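Calcium-regulated actin-bundling protein (Dictyostelium discoideum, PDB 4X3N) binds and bundles actin filaments in a calcium-regulated manner and may help shape and reorganize filopodia and pseudopodia during cell movement. Local coordinates at residues S152-E155 with Y156-Q160. Sequence-based numbering, arbitrary orientation.
With CA (calcium ion), chain D.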
loop_
_atom_site.group_PDB
_atom_site.type_symbol
_atom_site.label_atom_id
_atom_site.label_comp_id
_atom_site.label_asym_id
_atom_site.label_seq_id
_atom_site.Cartn_x
_atom_site.Cartn_y
_atom_site.Cartn_z
ATOM N N SER A 152 14.113 -0.404 -5.140
ATOM C CA SER A 152 14.474 0.799 -5.812
ATOM C C SER A 152 15.346 0.433 -7.010
ATOM O O SER A 152 15.871 -0.668 -7.074
ATOM C CB SER A 152 15.230 1.695 -4.871
ATOM O OG SER A 152 16.383 1.017 -4.368
ATOM N N PHE A 153 15.510 1.359 -7.937
ATOM C CA PHE A 153 16.464 1.187 -9.037
ATOM C C PHE A 153 17.851 1.096 -8.506
ATOM O O PHE A 153 18.632 0.278 -8.970
ATOM C CB PHE A 153 16.328 2.303 -10.039
ATOM C CG PHE A 153 16.941 2.029 -11.388
ATOM C CD1 PHE A 153 16.783 0.816 -12.010
ATOM C CD2 PHE A 153 17.588 3.065 -12.093
ATOM C CE1 PHE A 153 17.371 0.578 -13.275
ATOM C CE2 PHE A 153 18.138 2.838 -13.394
ATOM C CZ PHE A 153 18.057 1.599 -13.941
ATOM N N LEU A 154 18.148 1.870 -7.463
ATOM C CA LEU A 154 19.429 1.786 -6.765
ATOM C C LEU A 154 19.710 0.364 -6.285
ATOM O O LEU A 154 20.796 -0.124 -6.466
ATOM C CB LEU A 154 19.556 2.697 -5.562
ATOM C CG LEU A 154 20.894 2.705 -4.795
ATOM C CD1 LEU A 154 22.076 3.254 -5.605
ATOM C CD2 LEU A 154 20.749 3.533 -3.543
ATOM N N GLU A 155 18.744 -0.240 -5.640
ATOM C CA GLU A 155 18.927 -1.582 -5.072
ATOM C C GLU A 155 19.109 -2.616 -6.183
ATOM O O GLU A 155 19.976 -3.460 -6.082
ATOM C CB GLU A 155 17.763 -1.911 -4.136
ATOM C CG GLU A 155 17.880 -1.194 -2.814
ATOM C CD GLU A 155 16.612 -1.289 -2.020
ATOM O OE1 GLU A 155 15.590 -0.813 -2.524
ATOM O OE2 GLU A 155 16.650 -1.856 -0.912
ATOM N N TYR A 156 18.313 -2.516 -7.240
ATOM C CA TYR A 156 18.524 -3.350 -8.434
ATOM C C TYR A 156 19.956 -3.202 -8.980
ATOM O O TYR A 156 20.635 -4.194 -9.303
ATOM C CB TYR A 156 17.488 -3.035 -9.537
ATOM C CG TYR A 156 18.004 -3.358 -10.922
ATOM C CD1 TYR A 156 18.012 -4.673 -11.391
ATOM C CD2 TYR A 156 18.428 -2.358 -11.789
ATOM C CE1 TYR A 156 18.472 -4.976 -12.689
ATOM C CE2 TYR A 156 18.918 -2.638 -13.045
ATOM C CZ TYR A 156 18.962 -3.966 -13.498
ATOM O OH TYR A 156 19.437 -4.266 -14.788
ATOM N N LEU A 157 20.424 -1.968 -9.089
ATOM C CA LEU A 157 21.762 -1.714 -9.608
ATOM C C LEU A 157 22.899 -2.270 -8.804
ATOM O O LEU A 157 23.820 -2.885 -9.341
ATOM C CB LEU A 157 21.997 -0.236 -9.810
ATOM C CG LEU A 157 21.129 0.316 -10.932
ATOM C CD1 LEU A 157 21.166 1.851 -10.931
ATOM C CD2 LEU A 157 21.591 -0.122 -12.343
ATOM N N LEU A 158 22.822 -2.101 -7.500
ATOM C CA LEU A 158 23.849 -2.572 -6.637
ATOM C C LEU A 158 23.990 -4.080 -6.675
ATOM O O LEU A 158 25.125 -4.607 -6.593
ATOM C CB LEU A 158 23.529 -2.156 -5.226
ATOM C CG LEU A 158 24.139 -0.873 -4.628
ATOM C CD1 LEU A 158 25.094 -0.051 -5.428
ATOM C CD2 LEU A 158 23.120 -0.084 -3.883
ATOM N N TYR A 159 22.854 -4.766 -6.743
ATOM C CA TYR A 159 22.858 -6.206 -6.766
ATOM C C TYR A 159 23.254 -6.706 -8.155
ATOM O O TYR A 159 24.039 -7.623 -8.249
ATOM C CB TYR A 159 21.550 -6.830 -6.269
ATOM C CG TYR A 159 21.674 -8.342 -6.108
ATOM C CD1 TYR A 159 22.462 -8.888 -5.092
ATOM C CD2 TYR A 159 21.059 -9.207 -7.007
ATOM C CE1 TYR A 159 22.614 -10.257 -4.969
ATOM C CE2 TYR A 159 21.222 -10.566 -6.910
ATOM C CZ TYR A 159 21.992 -11.075 -5.894
ATOM O OH TYR A 159 22.109 -12.419 -5.786
ATOM N N GLN A 160 22.804 -6.051 -9.215
ATOM C CA GLN A 160 23.223 -6.455 -10.568
ATOM C C GLN A 160 24.746 -6.381 -10.734
ATOM O O GLN A 160 25.361 -7.279 -11.292
ATOM C CB GLN A 160 22.516 -5.620 -11.601
ATOM C CG GLN A 160 22.898 -5.890 -13.029
ATOM C CD GLN A 160 22.469 -7.265 -13.521
ATOM O OE1 GLN A 160 21.314 -7.591 -13.480
ATOM N NE2 GLN A 160 23.416 -8.060 -13.993
HETATM CA CA CA D . 14.225 -1.459 -0.341
HETATM O O HOH W 1 13.895 0.874 -0.711
#
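Tyr-156, Leu-157, Leu-158 and Tyr-159 each donate their backbone N-H to the carbonyl four residues back, from Ser-152 O to Glu-155 O, at N-H...O angles of 159° or more, the i to i+4 bonding of an alpha helix in its first turns. On one flank the Phe-153 and Tyr-156 rings lie rim to rim in stepped, nearly parallel planes (11° apart), with Phe-153 CE1 3.5 Å from Tyr-156 CD2. Leu-157 CD1 sits over a Phe-153 face, 4.1 Å from the ring centroid, a CH-pi contact. Replacing Phe-153 by an alanine would probably open a gap beside Leu-157 and Tyr-156 and cost contacts with helices 42-57 and 61-79. Elsewhere Leu-158 CD2 reaches Leu-154 CG at 3.7 Å, and both leucines touch Phe-34.

At the helix N-terminus Ser-152 and Glu-155 form a capping box: Glu-155 N donates to Ser-152 OG (3.0 Å), while Ser-152 N and OG both donate to Glu-155 OE1. With CG anti to the carbonyl carbon (chi1 -76°), the Glu-155 carboxylate turns back to this end and binds calcium through OE1 (2.7 Å) and OE2 (2.5 Å). Both serine bonds meet OE1 on its anti side, so the cap probably helps hold the carboxylate's rotation. Asp-144, Asn-146, Asp-148, the Arg-150 carbonyl and a water complete a sphere consistent with an EF-hand loop, Glu-155 being its bidentate final ligand.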